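Local coordinates for mannosephosphate isomerase, putative (Archaeoglobus fulgidus, PDB 1ZX5), which probably interconverts D-mannose 6-phosphate and D-fructose 6-phosphate as a zinc-dependent isomerase of the type 1 family, at residues W20-K29 with L89-Q97; G116-F124 with Y165-G173. All coordinates share one frame; numbering follows the deposited sequence.

Contact 1. Residues W20-K29 with L89-Q97; sequences WGGEWIALLK and LIDAASPTQ. With LFR (beta-L-fructofuranose), chain B; EDO (1,2-ethanediol), chain C; ACY (acetic acid), chain F; ACY (acetic acid), chain I.
The indole of W20 lies in a hollow made by the end of strand 89-92 and the loop after it. Methyl CG2 of T96 sits over one face, 4.1 Å from the centroid of the five-membered ring, a CH-pi contact; the D91 carbonyl meets the rim, its O 3.3 Å from W20 CE3, and I90 CG2 touches CZ3 obliquely. W20 O takes a nearly straight bond from S94 N (3.2 Å, 166°) and a weak one from A93 N, pinning the loop beyond the inverse gamma turn at A92. At G22 the two segments come close: a CB there would crowd A93 CB and D91 OD2. G22 N gives a hydrogen bond to that OD2 at 3.0 Å, from above the carboxylate plane. With its CG anti to the backbone N (chi1 -175°), D91 reaches the start of helix 24-28, its CB at the edge of the W24 ring and I25 CD1 alongside. Farther on, L28 CD1 and L89 CD1 meet tip to tip at 3.7 Å. The short helix packs beside the strand end, axes 9.1 Å and N-to-C directions 140° apart; strand 85-92 is flanked in its sheet by 36-41 and 181-188, while Y253 of strand 250-256 touches L28 and L89.

Contact 2. Residues G116-F124 with Y165-G173; sequences GVESAWLVF and YDTFVIRPG
W121 presents one face of its indole to I170, whose CG1 lies 4.0 Å from the centroid of the five-membered ring and 18° off its normal, a CH-pi contact over that face. The I170 side chain gets there with CG1 anti to its carbonyl carbon (chi1 -49°). On the same side of the sheet W121 CB packs on F168 CB, and farther along V123 CG2 comes in at the edge of the F168 ring, 4.0 Å from CE2. H176 and F160 bring further rings to W121 and F168 respectively. With W121 replaced by an alanine, I170 CG1 would probably lose its aromatic surface and a gap open beside F168. The other side carries A120, L122, T167 and V169: L122 CD1 wedges between T167 CG2 (3.5 Å) and the edge of the Y165 ring, while L122 and Y165 also touch V234 of strand 230-237. Beyond the paired strands the F124 and Y165 rings meet obliquely, planes at 88°. S119 with I170 and W121 with F168 are hydrogen-bonded pairs; past L122-T167 the register slips: V123 N bonds to D166 O (3.0 Å), nearly head-on to the carbonyl, but V123 O is met by Y165 N. At the opposite end a water lies within hydrogen-bonding distance of V117 O and I170 O, 2.6 and 2.8 Å away, bridging the two segments. The alternating hydrogen-bonded and non-hydrogen-bonded pairs are those of a regular antiparallel pairing at the 167-170 edge of the six-stranded sheet, consistent with the cupin-type fold of type 1 phosphomannose isomerases.

Overall arrangement
Contacts 1 and 2 reach the same six-stranded antiparallel sheet, with strand 181-188 lying between 85-92 of contact 1 and 119-123 of contact 2. Their centres are about 17 Å apart, yet they touch through F124: its CD2 is 3.5 Å from W24 CH2, and its CE2 lies 4.2 Å from L89 CD2. In sequence contact 1 closes before contact 2 opens. The bound beta-L-fructofuranose belongs to contact 1, where the loop after strand 85-92 supplies P95, T96 and Q97; Q97 OE1 accepts a bond from sugar O1 at 2.7 Å and T96 O one from sugar O2 at 3.1 Å. D150 and K154, from the chain between the two strands of contact 2, also bind this sugar.

Contact 1. Residues W20-K29 with L89-Q97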
loop_
_atom_site.group_PDB
_atom_site.type_symbol
_atom_site.label_atom_id
_atom_site.label_comp_id
_atom_site.label_asym_id
_atom_site.label_seq_id
_atom_site.Cartn_x
_atom_site.Cartn_y
_atom_site.Cartn_z
ATOM N N TRP A 20 -17.051 -2.287 -4.934
ATOM C CA TRP A 20 -16.660 -0.909 -5.237
ATOM C C TRP A 20 -15.505 -0.752 -6.258
ATOM O O TRP A 20 -15.067 0.376 -6.535
ATOM C CB TRP A 20 -16.340 -0.167 -3.939
ATOM C CG TRP A 20 -15.497 -0.949 -2.980
ATOM C CD1 TRP A 20 -15.938 -1.635 -1.885
ATOM C CD2 TRP A 20 -14.058 -1.121 -3.014
ATOM N NE1 TRP A 20 -14.872 -2.223 -1.232
ATOM C CE2 TRP A 20 -13.709 -1.919 -1.893
ATOM C CE3 TRP A 20 -13.037 -0.672 -3.872
ATOM C CZ2 TRP A 20 -12.376 -2.287 -1.609
ATOM C CZ3 TRP A 20 -11.708 -1.036 -3.594
ATOM C CH2 TRP A 20 -11.394 -1.829 -2.466
ATOM N N GLY A 21 -15.004 -1.865 -6.803
ATOM C CA GLY A 21 -13.906 -1.798 -7.773
ATOM C C GLY A 21 -14.406 -1.491 -9.175
ATOM O O GLY A 21 -15.479 -1.932 -9.548
ATOM N N GLY A 22 -13.632 -0.751 -9.960
ATOM C CA GLY A 22 -14.021 -0.424 -11.333
ATOM C C GLY A 22 -13.241 -1.259 -12.336
ATOM O O GLY A 22 -13.084 -2.460 -12.139
ATOM N N GLU A 23 -12.730 -0.614 -13.390
ATOM C CA GLU A 23 -12.028 -1.292 -14.486
ATOM C C GLU A 23 -10.520 -1.105 -14.504
ATOM O O GLU A 23 -9.827 -1.765 -15.287
ATOM C CB GLU A 23 -12.598 -0.849 -15.840
ATOM C CG GLU A 23 -13.998 -1.352 -16.077
ATOM C CD GLU A 23 -14.568 -0.944 -17.431
ATOM O OE1 GLU A 23 -15.597 -0.235 -17.439
ATOM O OE2 GLU A 23 -14.025 -1.363 -18.471
ATOM N N TRP A 24 -10.017 -0.199 -13.665
ATOM C CA TRP A 24 -8.628 0.300 -13.764
ATOM C C TRP A 24 -7.583 -0.796 -13.568
ATOM O O TRP A 24 -6.645 -0.924 -14.353
ATOM C CB TRP A 24 -8.405 1.458 -12.760
ATOM C CG TRP A 24 -6.972 1.949 -12.626
ATOM C CD1 TRP A 24 -6.193 2.534 -13.616
ATOM C CD2 TRP A 24 -6.163 1.959 -11.430
ATOM N NE1 TRP A 24 -4.960 2.875 -13.103
ATOM C CE2 TRP A 24 -4.913 2.545 -11.773
ATOM C CE3 TRP A 24 -6.377 1.537 -10.105
ATOM C CZ2 TRP A 24 -3.876 2.702 -10.844
ATOM C CZ3 TRP A 24 -5.346 1.681 -9.175
ATOM C CH2 TRP A 24 -4.108 2.266 -9.551
ATOM N N ILE A 25 -7.747 -1.589 -12.513
ATOM C CA ILE A 25 -6.763 -2.622 -12.193
ATOM C C ILE A 25 -6.642 -3.695 -13.296
ATOM O O ILE A 25 -5.535 -3.958 -13.766
ATOM C CB ILE A 25 -6.997 -3.236 -10.799
ATOM C CG1 ILE A 25 -6.643 -2.191 -9.726
ATOM C CG2 ILE A 25 -6.158 -4.531 -10.635
ATOM C CD1 ILE A 25 -7.009 -2.595 -8.328
ATOM N N ALA A 26 -7.759 -4.288 -13.714
ATOM C CA ALA A 26 -7.710 -5.296 -14.780
ATOM C C ALA A 26 -7.015 -4.729 -16.021
ATOM O O ALA A 26 -6.223 -5.418 -16.666
ATOM C CB ALA A 26 -9.103 -5.800 -15.130
ATOM N N LEU A 27 -7.293 -3.463 -16.328
ATOM C CA LEU A 27 -6.682 -2.800 -17.474
ATOM C C LEU A 27 -5.169 -2.652 -17.311
ATOM O O LEU A 27 -4.433 -2.909 -18.258
ATOM C CB LEU A 27 -7.349 -1.454 -17.756
ATOM C CG LEU A 27 -7.322 -1.081 -19.240
ATOM C CD1 LEU A 27 -8.439 -1.828 -19.997
ATOM C CD2 LEU A 27 -7.436 0.443 -19.435
ATOM N N LEU A 28 -4.708 -2.270 -16.116
ATOM C CA LEU A 28 -3.273 -2.295 -15.806
ATOM C C LEU A 28 -2.671 -3.658 -16.106
ATOM O O LEU A 28 -1.577 -3.733 -16.645
ATOM C CB LEU A 28 -2.999 -1.957 -14.338
ATOM C CG LEU A 28 -3.140 -0.497 -13.907
ATOM C CD1 LEU A 28 -2.902 -0.383 -12.419
ATOM C CD2 LEU A 28 -2.203 0.401 -14.708
ATOM N N LYS A 29 -3.396 -4.721 -15.760
ATOM C CA LYS A 29 -2.914 -6.090 -15.915
ATOM C C LYS A 29 -3.286 -6.710 -17.266
ATOM O O LYS A 29 -3.205 -7.932 -17.426
ATOM C CB LYS A 29 -3.416 -6.981 -14.767
ATOM C CG LYS A 29 -3.191 -6.415 -13.364
ATOM C CD LYS A 29 -1.717 -6.258 -13.044
ATOM C CE LYS A 29 -1.504 -5.796 -11.610
ATOM N NZ LYS A 29 -0.034 -5.766 -11.323
ATOM N N LEU A 89 -2.378 -2.144 -4.994
ATOM C CA LEU A 89 -3.122 -1.216 -5.832
ATOM C C LEU A 89 -4.581 -1.297 -5.405
ATOM O O LEU A 89 -5.112 -2.406 -5.217
ATOM C CB LEU A 89 -2.985 -1.565 -7.324
ATOM C CG LEU A 89 -1.568 -1.516 -7.911
ATOM C CD1 LEU A 89 -1.583 -2.015 -9.351
ATOM C CD2 LEU A 89 -1.004 -0.099 -7.808
ATOM N N ILE A 90 -5.213 -0.130 -5.239
ATOM C CA ILE A 90 -6.618 -0.035 -4.800
ATOM C C ILE A 90 -7.389 0.853 -5.772
ATOM O O ILE A 90 -6.994 1.986 -6.036
ATOM C CB ILE A 90 -6.753 0.583 -3.369
ATOM C CG1 ILE A 90 -5.929 -0.188 -2.323
ATOM C CG2 ILE A 90 -8.251 0.777 -2.958
ATOM C CD1 ILE A 90 -6.505 -1.499 -1.907
ATOM N N ASP A 91 -8.487 0.330 -6.300
ATOM C CA ASP A 91 -9.366 1.099 -7.166
ATOM C C ASP A 91 -10.668 1.372 -6.422
ATOM O O ASP A 91 -11.633 0.602 -6.526
ATOM C CB ASP A 91 -9.626 0.360 -8.487
ATOM C CG ASP A 91 -10.446 1.188 -9.472
ATOM O OD1 ASP A 91 -10.497 2.428 -9.302
ATOM O OD2 ASP A 91 -11.047 0.602 -10.415
ATOM N N ALA A 92 -10.672 2.449 -5.637
ATOM C CA ALA A 92 -11.861 2.833 -4.876
ATOM C C ALA A 92 -12.752 3.662 -5.791
ATOM O O ALA A 92 -12.837 4.882 -5.660
ATOM C CB ALA A 92 -11.466 3.603 -3.595
ATOM N N ALA A 93 -13.394 2.993 -6.746
ATOM C CA ALA A 93 -14.113 3.691 -7.805
ATOM C C ALA A 93 -15.450 4.228 -7.283
ATOM O O ALA A 93 -15.763 5.394 -7.472
ATOM C CB ALA A 93 -14.301 2.786 -9.045
ATOM N N SER A 94 -16.220 3.367 -6.628
ATOM C CA SER A 94 -17.365 3.778 -5.831
ATOM C C SER A 94 -16.851 4.130 -4.452
ATOM O O SER A 94 -15.797 3.637 -4.055
ATOM C CB SER A 94 -18.355 2.631 -5.686
ATOM O OG SER A 94 -18.799 2.256 -6.955
ATOM N N PRO A 95 -17.599 4.970 -3.708
ATOM C CA PRO A 95 -17.117 5.335 -2.375
ATOM C C PRO A 95 -17.018 4.128 -1.428
ATOM O O PRO A 95 -17.938 3.301 -1.351
ATOM C CB PRO A 95 -18.163 6.347 -1.873
ATOM C CG PRO A 95 -19.348 6.172 -2.753
ATOM C CD PRO A 95 -18.880 5.619 -4.049
ATOM N N THR A 96 -15.888 4.026 -0.735
ATOM C CA THR A 96 -15.734 3.053 0.342
ATOM C C THR A 96 -16.415 3.625 1.597
ATOM O O THR A 96 -16.584 4.840 1.709
ATOM C CB THR A 96 -14.238 2.712 0.585
ATOM O OG1 THR A 96 -13.488 3.907 0.865
ATOM C CG2 THR A 96 -13.614 2.006 -0.664
ATOM N N GLN A 97 -16.841 2.754 2.513
ATOM C CA GLN A 97 -17.327 3.193 3.811
ATOM C C GLN A 97 -16.141 3.652 4.664
ATOM O O GLN A 97 -15.003 3.187 4.474
ATOM C CB GLN A 97 -18.137 2.079 4.502
ATOM C CG GLN A 97 -18.650 2.382 5.942
ATOM C CD GLN A 97 -19.618 3.579 6.054
ATOM O OE1 GLN A 97 -19.197 4.735 6.164
ATOM N NE2 GLN A 97 -20.914 3.289 6.069
HETATM C C1 LFR B . -20.962 6.295 3.782
HETATM C C2 LFR B . -20.650 5.928 2.319
HETATM C C3 LFR B . -20.841 4.425 2.095
HETATM C C4 LFR B . -21.981 4.258 1.115
HETATM C C5 LFR B . -22.446 5.667 0.759
HETATM C C6 LFR B . -22.366 5.919 -0.747
HETATM O O1 LFR B . -19.832 6.785 4.519
HETATM O O2 LFR B . -19.314 6.318 1.926
HETATM O O3 LFR B . -19.695 3.812 1.513
HETATM O O4 LFR B . -23.015 3.516 1.767
HETATM O O5 LFR B . -21.619 6.596 1.485
HETATM O O6 LFR B . -23.190 7.016 -1.175
HETATM C C1 EDO C . -1.180 5.187 -13.253
HETATM O O1 EDO C . -2.428 4.812 -13.873
HETATM C C2 EDO C . -0.727 4.085 -12.287
HETATM O O2 EDO C . -0.041 3.048 -12.990
HETATM C C ACY F . 0.732 -9.319 -11.892
HETATM O O ACY F . 0.020 -9.752 -12.839
HETATM O OXT ACY F . 0.343 -8.503 -11.035
HETATM C CH3 ACY F . 2.142 -9.820 -11.785
HETATM C C ACY I . -9.636 3.488 0.492
HETATM O O ACY I . -10.703 3.260 1.123
HETATM O OXT ACY I . -8.595 2.823 0.629
HETATM C CH3 ACY I . -9.566 4.613 -0.499
HETATM O O HOH W 1 -10.260 -1.815 -11.015
#

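Contact 2. Residues G116-F124 with Y165-G173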
loop_
_atom_site.group_PDB
_atom_site.type_symbol
_atom_site.label_atom_id
_atom_site.label_comp_id
_atom_site.label_asym_id
_atom_site.label_seq_id
_atom_site.Cartn_x
_atom_site.Cartn_y
_atom_site.Cartn_z
ATOM N N GLY A 116 -1.062 -4.177 14.216
ATOM C CA GLY A 116 -1.569 -2.866 13.834
ATOM C C GLY A 116 -1.244 -2.471 12.402
ATOM O O GLY A 116 -0.498 -3.163 11.700
ATOM N N VAL A 117 -1.847 -1.374 11.955
ATOM C CA VAL A 117 -1.697 -0.925 10.578
ATOM C C VAL A 117 -1.383 0.562 10.531
ATOM O O VAL A 117 -2.149 1.384 11.048
ATOM C CB VAL A 117 -2.968 -1.177 9.709
ATOM C CG1 VAL A 117 -2.636 -1.000 8.212
ATOM C CG2 VAL A 117 -3.579 -2.560 9.969
ATOM N N GLU A 118 -0.250 0.893 9.920
ATOM C CA GLU A 118 0.032 2.253 9.442
ATOM C C GLU A 118 0.191 2.149 7.930
ATOM O O GLU A 118 0.632 1.115 7.428
ATOM C CB GLU A 118 1.310 2.809 10.075
ATOM C CG GLU A 118 2.558 1.925 9.822
ATOM C CD GLU A 118 3.873 2.500 10.397
ATOM O OE1 GLU A 118 3.831 3.540 11.109
ATOM O OE2 GLU A 118 4.948 1.892 10.130
ATOM N N SER A 119 -0.171 3.196 7.197
ATOM C CA SER A 119 -0.041 3.151 5.747
ATOM C C SER A 119 0.308 4.473 5.080
ATOM O O SER A 119 0.017 5.564 5.592
ATOM C CB SER A 119 -1.299 2.558 5.112
ATOM O OG SER A 119 -2.392 3.392 5.375
ATOM N N ALA A 120 0.970 4.346 3.935
ATOM C CA ALA A 120 1.304 5.452 3.080
ATOM C C ALA A 120 0.573 5.242 1.744
ATOM O O ALA A 120 0.581 4.150 1.175
ATOM C CB ALA A 120 2.817 5.533 2.894
ATOM N N TRP A 121 -0.072 6.297 1.265
ATOM C CA TRP A 121 -0.894 6.258 0.058
ATOM C C TRP A 121 -0.232 7.109 -1.000
ATOM O O TRP A 121 0.247 8.196 -0.704
ATOM C CB TRP A 121 -2.262 6.879 0.345
ATOM C CG TRP A 121 -3.223 6.046 1.141
ATOM C CD1 TRP A 121 -2.947 4.934 1.888
ATOM C CD2 TRP A 121 -4.628 6.290 1.285
ATOM N NE1 TRP A 121 -4.098 4.453 2.466
ATOM C CE2 TRP A 121 -5.147 5.268 2.110
ATOM C CE3 TRP A 121 -5.503 7.282 0.793
ATOM C CZ2 TRP A 121 -6.510 5.207 2.464
ATOM C CZ3 TRP A 121 -6.863 7.219 1.143
ATOM C CH2 TRP A 121 -7.350 6.190 1.968
ATOM N N LEU A 122 -0.195 6.596 -2.226
ATOM C CA LEU A 122 0.189 7.360 -3.402
ATOM C C LEU A 122 -0.967 7.274 -4.392
ATOM O O LEU A 122 -1.334 6.197 -4.864
ATOM C CB LEU A 122 1.482 6.832 -4.032
ATOM C CG LEU A 122 1.981 7.604 -5.269
ATOM C CD1 LEU A 122 2.562 8.992 -4.906
ATOM C CD2 LEU A 122 2.995 6.767 -6.057
ATOM N N VAL A 123 -1.533 8.428 -4.687
ATOM C CA VAL A 123 -2.736 8.548 -5.491
ATOM C C VAL A 123 -2.323 8.724 -6.959
ATOM O O VAL A 123 -1.285 9.313 -7.241
ATOM C CB VAL A 123 -3.543 9.764 -4.945
ATOM C CG1 VAL A 123 -4.518 10.315 -5.950
ATOM C CG2 VAL A 123 -4.215 9.419 -3.596
ATOM N N PHE A 124 -3.124 8.213 -7.889
ATOM C CA PHE A 124 -2.774 8.268 -9.308
ATOM C C PHE A 124 -3.667 9.155 -10.150
ATOM O O PHE A 124 -3.387 9.364 -11.318
ATOM C CB PHE A 124 -2.725 6.856 -9.917
ATOM C CG PHE A 124 -1.626 6.006 -9.356
ATOM C CD1 PHE A 124 -0.287 6.375 -9.522
ATOM C CD2 PHE A 124 -1.920 4.869 -8.629
ATOM C CE1 PHE A 124 0.743 5.613 -8.980
ATOM C CE2 PHE A 124 -0.902 4.083 -8.100
ATOM C CZ PHE A 124 0.437 4.456 -8.279
ATOM N N TYR A 165 -0.264 11.684 -7.786
ATOM C CA TYR A 165 0.961 11.627 -6.991
ATOM C C TYR A 165 0.916 12.397 -5.666
ATOM O O TYR A 165 1.932 12.481 -4.972
ATOM C CB TYR A 165 2.225 11.934 -7.839
ATOM C CG TYR A 165 2.294 11.032 -9.050
ATOM C CD1 TYR A 165 2.493 9.653 -8.900
ATOM C CD2 TYR A 165 2.102 11.543 -10.345
ATOM C CE1 TYR A 165 2.516 8.793 -10.018
ATOM C CE2 TYR A 165 2.114 10.700 -11.462
ATOM C CZ TYR A 165 2.324 9.327 -11.286
ATOM O OH TYR A 165 2.350 8.485 -12.374
ATOM N N ASP A 166 -0.251 12.943 -5.312
ATOM C CA ASP A 166 -0.488 13.355 -3.934
ATOM C C ASP A 166 -0.284 12.138 -3.058
ATOM O O ASP A 166 -0.548 11.001 -3.498
ATOM C CB ASP A 166 -1.922 13.857 -3.731
ATOM C CG ASP A 166 -2.135 15.242 -4.276
ATOM O OD1 ASP A 166 -1.141 15.919 -4.641
ATOM O OD2 ASP A 166 -3.304 15.658 -4.352
ATOM N N THR A 167 0.187 12.376 -1.832
ATOM C CA THR A 167 0.378 11.315 -0.863
ATOM C C THR A 167 -0.351 11.605 0.442
ATOM O O THR A 167 -0.642 12.761 0.779
ATOM C CB THR A 167 1.884 11.040 -0.542
ATOM O OG1 THR A 167 2.467 12.184 0.083
ATOM C CG2 THR A 167 2.687 10.676 -1.786
ATOM N N PHE A 168 -0.642 10.527 1.166
ATOM C CA PHE A 168 -1.250 10.583 2.481
ATOM C C PHE A 168 -0.534 9.593 3.374
ATOM O O PHE A 168 0.010 8.594 2.894
ATOM C CB PHE A 168 -2.753 10.241 2.401
ATOM C CG PHE A 168 -3.532 11.218 1.582
ATOM C CD1 PHE A 168 -4.052 12.368 2.165
ATOM C CD2 PHE A 168 -3.701 11.019 0.218
ATOM C CE1 PHE A 168 -4.749 13.305 1.406
ATOM C CE2 PHE A 168 -4.397 11.951 -0.550
ATOM C CZ PHE A 168 -4.920 13.097 0.047
ATOM N N VAL A 169 -0.521 9.887 4.668
ATOM C CA VAL A 169 -0.074 8.924 5.661
ATOM C C VAL A 169 -1.226 8.747 6.633
ATOM O O VAL A 169 -1.646 9.698 7.292
ATOM C CB VAL A 169 1.226 9.364 6.409
ATOM C CG1 VAL A 169 1.569 8.358 7.533
ATOM C CG2 VAL A 169 2.409 9.502 5.424
ATOM N N ILE A 170 -1.759 7.524 6.675
ATOM C CA ILE A 170 -2.913 7.202 7.505
ATOM C C ILE A 170 -2.429 6.428 8.720
ATOM O O ILE A 170 -2.055 5.251 8.626
ATOM C CB ILE A 170 -3.999 6.389 6.718
ATOM C CG1 ILE A 170 -4.327 7.058 5.369
ATOM C CG2 ILE A 170 -5.250 6.190 7.578
ATOM C CD1 ILE A 170 -4.948 8.447 5.473
ATOM N N ARG A 171 -2.430 7.118 9.854
ATOM C CA ARG A 171 -1.972 6.562 11.124
ATOM C C ARG A 171 -3.106 5.851 11.882
ATOM O O ARG A 171 -4.290 6.130 11.651
ATOM C CB ARG A 171 -1.328 7.668 11.971
ATOM C CG ARG A 171 -0.048 8.189 11.323
ATOM C CD ARG A 171 0.695 9.259 12.134
ATOM N NE ARG A 171 1.878 9.699 11.380
ATOM C CZ ARG A 171 1.884 10.711 10.509
ATOM N NH1 ARG A 171 0.775 11.418 10.289
ATOM N NH2 ARG A 171 3.002 11.018 9.850
ATOM N N PRO A 172 -2.748 4.911 12.777
ATOM C CA PRO A 172 -3.756 4.188 13.556
ATOM C C PRO A 172 -4.726 5.146 14.248
ATOM O O PRO A 172 -4.309 6.186 14.770
ATOM C CB PRO A 172 -2.916 3.445 14.595
ATOM C CG PRO A 172 -1.606 3.231 13.923
ATOM C CD PRO A 172 -1.374 4.465 13.097
ATOM N N GLY A 173 -6.008 4.812 14.227
ATOM C CA GLY A 173 -7.022 5.656 14.852
ATOM C C GLY A 173 -7.658 6.687 13.932
ATOM O O GLY A 173 -8.735 7.203 14.239
HETATM O O HOH W 2 -3.576 3.244 9.857
#